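Local coordinates for protein carbohydrate deacetylase Agd3 (Neosartorya fumigata, PDB 6NWZ) that probably removes acetyl groups from the fungal exopolysaccharide galactosaminogalactan and is required for Aspergillus fumigatus biofilm formation, at residues L28-D33 with L54-A59; T150-T155 with K183-F188; G457-P462 with P490-R495. All blocks are in the same frame, centred on the assembly; numbering follows the deposited sequence.

How the contacts relate
From the N terminus, contact 1 closes first: Leu28-Asp33 at the end of strand 22-31 pairs with Leu54-Ala59 once helix 34-47 has been passed. Contact 2 follows, where the loop Thr150-Thr155 after strand 144-147 meets strand 182-188; both contacts lie in the CBM87 region, their centres about 27 Å apart. Contact 3 comes much later, in the deacetylase region, and brings the loop after strand 454-456 against Pro490-Arg495, which takes in part of strand 487-492. Its centre is about 33 Å from that of contact 1 and 35 Å from that of contact 2. The three loops run in series, none enclosing or crossing another, and none of the contacts touch.

Contact 1: L28-D33 with L54-A59; sequences LVIAKD and LLVPQA
Strand residues Leu28-Ala31 pair in parallel with Leu54-Leu55, Ile30 beside Leu54 and Ala31 beside Leu55. Three backbone hydrogen bonds join the segments: Leu54 N to Val29 O (2.7 Å), Ala31 N to Leu54 O (3.2 Å) and, one residue further, Val56 N to Ala31 O (2.8 Å). Ala31 thus uses both its N-H and its carbonyl, bonding to the residues that flank Leu55. A CA-H...O contact from Ile30 CA to Leu54 O (3.3 Å) accompanies the second bond. The pair closes a beta-alpha-beta unit in the CBM87 region: helix 34-47 carries the chain from strand 22-31 to strand 51-55, and Asp33, at the N-cap, accepts weak bonds at OD2 from the backbone N atoms of Ser35 and Ala36.

On the face carrying Ile30, the side chains of Ile30 and Leu54 lie alongside each other, pointing the same way, with Ile30 CG1 4.0 Å from Leu54 CD2. With CG1 beside the backbone N (chi1 -61°), the CG2 branch of Ile30 is turned to Val56 CG2 at 3.6 Å. Leu28 adds CD1 against Leu54 CB. On the reverse face the small Ala31 packs against helix 34-47, while Leu55 CD2 approaches the backbone Asp33 O at 3.7 Å. Lys32 brings CA and CB up to Val56 O, but its ammonium bonds to Ser84 O and makes a cation-pi contact with Tyr85, whose OH is hydrogen-bonded to Val56 O.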
loop_
_atom_site.group_PDB
_atom_site.type_symbol
_atom_site.label_atom_id
_atom_site.label_comp_id
_atom_site.label_asym_id
_atom_site.label_seq_id
_atom_site.Cartn_x
_atom_site.Cartn_y
_atom_site.Cartn_z
ATOM N N LEU A 28 16.588 11.310 12.973
ATOM C CA LEU A 28 16.559 12.761 12.820
ATOM C C LEU A 28 16.546 13.115 11.336
ATOM O O LEU A 28 17.487 12.788 10.604
ATOM C CB LEU A 28 17.758 13.402 13.515
ATOM C CG LEU A 28 17.865 14.923 13.408
ATOM C CD1 LEU A 28 16.614 15.582 13.975
ATOM C CD2 LEU A 28 19.120 15.423 14.112
ATOM N N VAL A 29 15.482 13.784 10.896
ATOM C CA VAL A 29 15.310 14.181 9.504
ATOM C C VAL A 29 15.496 15.686 9.416
ATOM O O VAL A 29 14.751 16.448 10.043
ATOM C CB VAL A 29 13.938 13.762 8.955
ATOM C CG1 VAL A 29 13.730 14.339 7.571
ATOM C CG2 VAL A 29 13.823 12.247 8.925
ATOM N N ILE A 30 16.485 16.113 8.633
ATOM C CA ILE A 30 16.846 17.519 8.478
ATOM C C ILE A 30 16.553 17.924 7.041
ATOM O O ILE A 30 17.059 17.303 6.099
ATOM C CB ILE A 30 18.320 17.764 8.834
ATOM C CG1 ILE A 30 18.584 17.390 10.297
ATOM C CG2 ILE A 30 18.700 19.209 8.565
ATOM C CD1 ILE A 30 20.036 17.471 10.697
ATOM N N ALA A 31 15.743 18.967 6.871
ATOM C CA ALA A 31 15.352 19.426 5.546
ATOM C C ALA A 31 15.039 20.915 5.610
ATOM O O ALA A 31 15.001 21.516 6.686
ATOM C CB ALA A 31 14.156 18.630 5.009
ATOM N N LYS A 32 14.814 21.511 4.436
ATOM C CA LYS A 32 14.559 22.948 4.377
ATOM C C LYS A 32 13.099 23.279 4.661
ATOM O O LYS A 32 12.803 24.272 5.333
ATOM C CB LYS A 32 14.973 23.505 3.013
ATOM C CG LYS A 32 16.394 23.146 2.617
ATOM C CD LYS A 32 16.996 24.146 1.643
ATOM C CE LYS A 32 16.116 24.354 0.431
ATOM N NZ LYS A 32 16.726 25.338 -0.502
ATOM N N ASP A 33 12.176 22.464 4.155
ATOM C CA ASP A 33 10.750 22.688 4.332
ATOM C C ASP A 33 10.063 21.336 4.466
ATOM O O ASP A 33 10.692 20.280 4.348
ATOM C CB ASP A 33 10.163 23.495 3.167
ATOM C CG ASP A 33 10.584 22.954 1.811
ATOM O OD1 ASP A 33 11.727 23.221 1.385
ATOM O OD2 ASP A 33 9.777 22.245 1.176
ATOM N N LEU A 54 13.497 18.172 11.712
ATOM C CA LEU A 54 14.122 19.463 11.993
ATOM C C LEU A 54 14.160 20.265 10.700
ATOM O O LEU A 54 14.860 19.892 9.752
ATOM C CB LEU A 54 15.530 19.281 12.562
ATOM C CG LEU A 54 16.392 20.543 12.651
ATOM C CD1 LEU A 54 15.817 21.525 13.655
ATOM C CD2 LEU A 54 17.822 20.188 13.011
ATOM N N LEU A 55 13.412 21.362 10.656
ATOM C CA LEU A 55 13.363 22.217 9.478
ATOM C C LEU A 55 14.345 23.366 9.651
ATOM O O LEU A 55 14.335 24.051 10.679
ATOM C CB LEU A 55 11.947 22.742 9.238
ATOM C CG LEU A 55 10.895 21.673 8.927
ATOM C CD1 LEU A 55 9.636 22.308 8.376
ATOM C CD2 LEU A 55 11.429 20.632 7.955
ATOM N N VAL A 56 15.194 23.569 8.649
ATOM C CA VAL A 56 16.259 24.562 8.703
ATOM C C VAL A 56 15.922 25.666 7.704
ATOM O O VAL A 56 16.070 25.465 6.489
ATOM C CB VAL A 56 17.629 23.941 8.401
ATOM C CG1 VAL A 56 18.733 24.949 8.674
ATOM C CG2 VAL A 56 17.833 22.676 9.221
ATOM N N PRO A 57 15.478 26.834 8.153
ATOM C CA PRO A 57 15.260 27.950 7.232
ATOM C C PRO A 57 16.585 28.574 6.814
ATOM O O PRO A 57 17.641 28.309 7.388
ATOM C CB PRO A 57 14.424 28.925 8.060
ATOM C CG PRO A 57 14.880 28.676 9.454
ATOM C CD PRO A 57 15.158 27.198 9.543
ATOM N N GLN A 58 16.505 29.426 5.786
ATOM C CA GLN A 58 17.704 30.079 5.269
ATOM C C GLN A 58 18.389 30.923 6.335
ATOM O O GLN A 58 19.611 31.109 6.289
ATOM C CB GLN A 58 17.346 30.938 4.055
ATOM C CG GLN A 58 18.534 31.624 3.404
ATOM C CD GLN A 58 18.181 32.275 2.086
ATOM O OE1 GLN A 58 17.062 32.136 1.591
ATOM N NE2 GLN A 58 19.138 32.989 1.505
ATOM N N ALA A 59 17.626 31.437 7.301
ATOM C CA ALA A 59 18.217 32.207 8.388
ATOM C C ALA A 59 18.975 31.328 9.375
ATOM O O ALA A 59 19.765 31.852 10.166
ATOM C CB ALA A 59 17.131 32.995 9.121
#

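Contact 2: T150-T155 with K183-F188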
loop_
_atom_site.group_PDB
_atom_site.type_symbol
_atom_site.label_atom_id
_atom_site.label_comp_id
_atom_site.label_asym_id
_atom_site.label_seq_id
_atom_site.Cartn_x
_atom_site.Cartn_y
_atom_site.Cartn_z
ATOM N N THR A 150 24.356 -4.466 -3.192
ATOM C CA THR A 150 23.420 -4.399 -2.080
ATOM C C THR A 150 23.952 -5.094 -0.835
ATOM O O THR A 150 23.183 -5.339 0.101
ATOM C CB THR A 150 22.074 -5.006 -2.482
ATOM O OG1 THR A 150 22.253 -6.383 -2.840
ATOM C CG2 THR A 150 21.497 -4.259 -3.665
ATOM N N SER A 151 25.250 -5.409 -0.798
ATOM C CA SER A 151 25.824 -6.166 0.309
ATOM C C SER A 151 25.888 -5.375 1.610
ATOM O O SER A 151 26.105 -5.979 2.665
ATOM C CB SER A 151 27.225 -6.648 -0.062
ATOM O OG SER A 151 28.093 -5.546 -0.270
ATOM N N ASP A 152 25.715 -4.056 1.571
ATOM C CA ASP A 152 25.722 -3.258 2.787
ATOM C C ASP A 152 24.355 -3.184 3.455
ATOM O O ASP A 152 24.264 -2.732 4.603
ATOM C CB ASP A 152 26.230 -1.843 2.492
ATOM C CG ASP A 152 27.680 -1.826 2.035
ATOM O OD1 ASP A 152 28.578 -1.828 2.902
ATOM O OD2 ASP A 152 27.924 -1.819 0.809
ATOM N N PHE A 153 23.297 -3.618 2.773
ATOM C CA PHE A 153 21.945 -3.632 3.330
ATOM C C PHE A 153 21.221 -4.868 2.811
ATOM O O PHE A 153 20.231 -4.772 2.074
ATOM C CB PHE A 153 21.197 -2.345 2.972
ATOM C CG PHE A 153 21.482 -1.839 1.583
ATOM C CD1 PHE A 153 22.542 -0.970 1.349
ATOM C CD2 PHE A 153 20.690 -2.223 0.513
ATOM C CE1 PHE A 153 22.808 -0.501 0.072
ATOM C CE2 PHE A 153 20.951 -1.758 -0.769
ATOM C CZ PHE A 153 22.010 -0.895 -0.988
ATOM N N PRO A 154 21.689 -6.060 3.194
ATOM C CA PRO A 154 21.133 -7.282 2.594
ATOM C C PRO A 154 19.701 -7.578 3.009
ATOM O O PRO A 154 18.966 -8.209 2.237
ATOM C CB PRO A 154 22.098 -8.375 3.070
ATOM C CG PRO A 154 22.680 -7.836 4.337
ATOM C CD PRO A 154 22.770 -6.352 4.154
ATOM N N THR A 155 19.272 -7.146 4.196
ATOM C CA THR A 155 17.897 -7.406 4.605
ATOM C C THR A 155 16.893 -6.521 3.877
ATOM O O THR A 155 15.685 -6.727 4.036
ATOM C CB THR A 155 17.742 -7.231 6.122
ATOM O OG1 THR A 155 18.239 -5.947 6.512
ATOM C CG2 THR A 155 18.507 -8.309 6.865
ATOM N N LYS A 183 32.737 3.692 -1.801
ATOM C CA LYS A 183 32.336 2.623 -2.704
ATOM C C LYS A 183 31.047 3.009 -3.416
ATOM O O LYS A 183 30.270 3.838 -2.935
ATOM C CB LYS A 183 32.127 1.299 -1.957
ATOM C CG LYS A 183 30.909 1.300 -1.051
ATOM C CD LYS A 183 30.789 0.002 -0.283
ATOM C CE LYS A 183 30.447 -1.155 -1.196
ATOM N NZ LYS A 183 30.215 -2.392 -0.405
ATOM N N GLU A 184 30.821 2.388 -4.570
ATOM C CA GLU A 184 29.633 2.630 -5.377
ATOM C C GLU A 184 28.593 1.549 -5.101
ATOM O O GLU A 184 28.921 0.357 -5.090
ATOM C CB GLU A 184 29.993 2.659 -6.863
ATOM C CG GLU A 184 28.811 2.449 -7.795
ATOM C CD GLU A 184 29.192 2.526 -9.263
ATOM O OE1 GLU A 184 29.707 3.578 -9.704
ATOM O OE2 GLU A 184 28.972 1.529 -9.980
ATOM N N ILE A 185 27.349 1.966 -4.867
ATOM C CA ILE A 185 26.247 1.029 -4.681
ATOM C C ILE A 185 25.186 1.137 -5.767
ATOM O O ILE A 185 24.390 0.196 -5.927
ATOM C CB ILE A 185 25.592 1.191 -3.290
ATOM C CG1 ILE A 185 24.868 2.533 -3.191
ATOM C CG2 ILE A 185 26.620 1.065 -2.179
ATOM C CD1 ILE A 185 23.987 2.658 -1.969
ATOM N N ALA A 186 25.129 2.239 -6.514
ATOM C CA ALA A 186 24.178 2.404 -7.603
ATOM C C ALA A 186 24.882 3.062 -8.780
ATOM O O ALA A 186 25.899 3.744 -8.623
ATOM C CB ALA A 186 22.960 3.237 -7.182
ATOM N N GLN A 187 24.317 2.869 -9.967
ATOM C CA GLN A 187 25.008 3.247 -11.191
ATOM C C GLN A 187 24.002 3.727 -12.228
ATOM O O GLN A 187 22.955 3.101 -12.418
ATOM C CB GLN A 187 25.818 2.057 -11.721
ATOM C CG GLN A 187 26.600 2.306 -12.983
ATOM C CD GLN A 187 27.514 1.146 -13.322
ATOM O OE1 GLN A 187 27.260 0.395 -14.263
ATOM N NE2 GLN A 187 28.583 0.996 -12.555
ATOM N N PHE A 188 24.316 4.850 -12.873
ATOM C CA PHE A 188 23.523 5.335 -13.994
ATOM C C PHE A 188 23.954 4.624 -15.268
ATOM O O PHE A 188 25.141 4.611 -15.611
ATOM C CB PHE A 188 23.684 6.845 -14.172
ATOM C CG PHE A 188 23.097 7.658 -13.057
ATOM C CD1 PHE A 188 21.762 7.531 -12.719
ATOM C CD2 PHE A 188 23.883 8.557 -12.352
ATOM C CE1 PHE A 188 21.218 8.284 -11.692
ATOM C CE2 PHE A 188 23.344 9.317 -11.327
ATOM C CZ PHE A 188 22.010 9.176 -10.995
#
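A salt bridge beside a small apolar contact fastens the loop Thr150-Thr155, which follows strand 144-147, to the start of strand 182-188. Asp152 and Lys183 reach for each other from opposite directions, and Lys183 NZ meets Asp152 OD2 at 2.7 Å on the syn side of the carboxylate; Asp152 OD1 stays 3.7 Å from the same nitrogen. The lysine chain bends at chi3 (-69°), which turns the ammonium toward the carboxylate. Asp149 also forms a salt bridge with this ammonium, which is therefore shared by two carboxylates, an arrangement that would tend to keep the lysine charged.

The loop turns through a type I beta turn from Thr150 to Phe153, closed by Phe153 N to Thr150 O at 3.2 Å. Strand 182-188 belongs to the antiparallel part of the CBM87 region, between strands 144-147 and 198-206.

Two residues on from Lys183, Ile185 also points toward the loop and sets its CD1 methyl obliquely against the Phe153 ring, 3.9 Å from CE1. The carbonyl oxygen of Thr150 lies above one face of that ring, offset toward its rim. Met212 on strand 209-214 touches both Phe153 and Ile185, and Ala232 and Thr235 of helix 224-237 touch the Phe153 side chain.

Contact 3: G457-P462 with P490-R495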
loop_
_atom_site.group_PDB
_atom_site.type_symbol
_atom_site.label_atom_id
_atom_site.label_comp_id
_atom_site.label_asym_id
_atom_site.label_seq_id
_atom_site.Cartn_x
_atom_site.Cartn_y
_atom_site.Cartn_z
ATOM N N GLY A 457 -13.471 2.545 0.956
ATOM C CA GLY A 457 -13.789 3.846 0.396
ATOM C C GLY A 457 -13.393 4.014 -1.057
ATOM O O GLY A 457 -13.542 3.090 -1.864
ATOM N N ASP A 458 -12.890 5.198 -1.400
ATOM C CA ASP A 458 -12.447 5.489 -2.762
ATOM C C ASP A 458 -11.342 6.531 -2.673
ATOM O O ASP A 458 -11.605 7.679 -2.302
ATOM C CB ASP A 458 -13.601 5.988 -3.625
ATOM C CG ASP A 458 -13.197 6.205 -5.069
ATOM O OD1 ASP A 458 -12.097 5.758 -5.462
ATOM O OD2 ASP A 458 -13.982 6.827 -5.816
ATOM N N ASN A 459 -10.116 6.138 -3.026
ATOM C CA ASN A 459 -8.970 7.031 -2.887
ATOM C C ASN A 459 -8.971 8.182 -3.884
ATOM O O ASN A 459 -8.085 9.038 -3.789
ATOM C CB ASN A 459 -7.667 6.241 -3.008
ATOM C CG ASN A 459 -7.340 5.471 -1.744
ATOM O OD1 ASN A 459 -8.179 5.339 -0.856
ATOM N ND2 ASN A 459 -6.117 4.959 -1.656
ATOM N N THR A 460 -9.917 8.235 -4.826
ATOM C CA THR A 460 -10.062 9.408 -5.681
ATOM C C THR A 460 -10.886 10.506 -5.021
ATOM O O THR A 460 -10.961 11.617 -5.557
ATOM C CB THR A 460 -10.702 9.029 -7.023
ATOM O OG1 THR A 460 -12.072 8.662 -6.821
ATOM C CG2 THR A 460 -9.963 7.861 -7.667
ATOM N N ARG A 461 -11.501 10.221 -3.875
ATOM C CA ARG A 461 -12.309 11.187 -3.140
ATOM C C ARG A 461 -11.608 11.520 -1.829
ATOM O O ARG A 461 -11.711 10.752 -0.858
ATOM C CB ARG A 461 -13.710 10.626 -2.882
ATOM C CG ARG A 461 -14.464 10.269 -4.159
ATOM C CD ARG A 461 -15.585 9.273 -3.910
ATOM N NE ARG A 461 -16.616 9.801 -3.022
ATOM C CZ ARG A 461 -17.664 9.100 -2.605
ATOM N NH1 ARG A 461 -17.816 7.842 -2.999
ATOM N NH2 ARG A 461 -18.558 9.652 -1.795
ATOM N N PRO A 462 -10.883 12.640 -1.749
ATOM C CA PRO A 462 -10.112 12.942 -0.531
ATOM C C PRO A 462 -10.947 12.992 0.737
ATOM O O PRO A 462 -10.402 12.792 1.830
ATOM C CB PRO A 462 -9.492 14.313 -0.846
ATOM C CG PRO A 462 -9.441 14.368 -2.333
ATOM C CD PRO A 462 -10.670 13.645 -2.804
ATOM N N PRO A 490 -8.973 2.684 3.033
ATOM C CA PRO A 490 -8.702 3.173 1.676
ATOM C C PRO A 490 -8.668 2.048 0.650
ATOM O O PRO A 490 -8.436 0.878 0.967
ATOM C CB PRO A 490 -7.331 3.843 1.808
ATOM C CG PRO A 490 -6.702 3.181 2.997
ATOM C CD PRO A 490 -7.828 2.882 3.938
ATOM N N ARG A 491 -8.909 2.432 -0.606
ATOM C CA ARG A 491 -8.864 1.513 -1.737
ATOM C C ARG A 491 -8.506 2.286 -2.997
ATOM O O ARG A 491 -9.034 3.373 -3.243
ATOM C CB ARG A 491 -10.198 0.783 -1.949
ATOM C CG ARG A 491 -10.135 -0.342 -2.989
ATOM C CD ARG A 491 -11.363 -1.260 -2.943
ATOM N NE ARG A 491 -12.541 -0.651 -3.556
ATOM C CZ ARG A 491 -13.654 -1.310 -3.872
ATOM N NH1 ARG A 491 -14.669 -0.665 -4.430
ATOM N NH2 ARG A 491 -13.755 -2.615 -3.638
ATOM N N TRP A 492 -7.624 1.701 -3.799
ATOM C CA TRP A 492 -7.179 2.296 -5.046
ATOM C C TRP A 492 -8.114 1.937 -6.196
ATOM O O TRP A 492 -8.677 0.841 -6.254
ATOM C CB TRP A 492 -5.760 1.834 -5.384
ATOM C CG TRP A 492 -4.720 2.253 -4.385
ATOM C CD1 TRP A 492 -3.966 1.435 -3.592
ATOM C CD2 TRP A 492 -4.320 3.593 -4.074
ATOM N NE1 TRP A 492 -3.119 2.185 -2.810
ATOM C CE2 TRP A 492 -3.316 3.511 -3.088
ATOM C CE3 TRP A 492 -4.712 4.854 -4.537
ATOM C CZ2 TRP A 492 -2.701 4.641 -2.554
ATOM C CZ3 TRP A 492 -4.098 5.974 -4.005
ATOM C CH2 TRP A 492 -3.106 5.859 -3.024
ATOM N N ALA A 493 -8.263 2.879 -7.121
ATOM C CA ALA A 493 -8.951 2.648 -8.381
ATOM C C ALA A 493 -7.925 2.481 -9.492
ATOM O O ALA A 493 -6.811 3.006 -9.418
ATOM C CB ALA A 493 -9.900 3.800 -8.716
ATOM N N THR A 494 -8.305 1.734 -10.522
ATOM C CA THR A 494 -7.420 1.445 -11.640
ATOM C C THR A 494 -8.104 1.840 -12.940
ATOM O O THR A 494 -9.310 2.106 -12.980
ATOM C CB THR A 494 -7.031 -0.039 -11.678
ATOM O OG1 THR A 494 -8.204 -0.829 -11.916
ATOM C CG2 THR A 494 -6.415 -0.458 -10.356
ATOM N N ARG A 495 -7.315 1.872 -14.014
ATOM C CA ARG A 495 -7.837 2.098 -15.356
ATOM C C ARG A 495 -8.509 0.864 -15.943
ATOM O O ARG A 495 -8.947 0.903 -17.100
ATOM C CB ARG A 495 -6.712 2.580 -16.277
ATOM C CG ARG A 495 -6.206 3.969 -15.921
ATOM C CD ARG A 495 -4.829 4.242 -16.494
ATOM N NE ARG A 495 -4.296 5.517 -16.020
ATOM C CZ ARG A 495 -3.625 5.671 -14.883
ATOM N NH1 ARG A 495 -3.396 4.627 -14.096
ATOM N NH2 ARG A 495 -3.178 6.868 -14.531
HETATM O O HOH W 1 -13.055 1.853 -4.398
#
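Asn459 anchors Gly457-Pro462 to Pro490-Arg495 through backbone and side chain together. Two hydrogen bonds reach the same residue: Asn459 N donates to Arg491 O (3.0 Å), and Arg491 N donates to Asn459 OD1 (3.0 Å). The second is bent, 140° at the hydrogen, with the donor well above the plane of the amide carbonyl. Since CG lies beside the backbone N of Asn459 (chi1 -77°), the side-chain oxygen can bond to Arg491 N while the main-chain N-H bonds to Arg491 O. A single water links the segments again, donating to Gly457 O and accepting from Arg491 NE at 2.7 Å, in the plane of the guanidinium group.

Against the aromatic ring, Asn459 ND2 sits over one face of the Trp492 indole, 3.2 Å from CE3 and offset toward the rim. The amide plane stands almost upright on the ring, at 83°, and ND2 also bonds to Asp541. Pro490 CB also touches the amide oxygen, Asn459 OD1. A separate, looser apolar touch joins Thr460 CG2 to Ala493 CB at 4.2 Å.

Within the loop, a type I beta turn runs from Asp458 to Arg461, and the Asp458 carboxylate makes weak bonds to Thr460 N and OG1.

Strand 487-492 pairs in parallel with strands 454-456 and 542-546 in the deacetylase region. Arg491 and Trp492 lie close to metal-binding residues: Arg491 forms a salt bridge with the zinc ligand Asp255 and bonds to Gln253, and Trp492 stacks on His534, which with Asp530 binds another zinc ion.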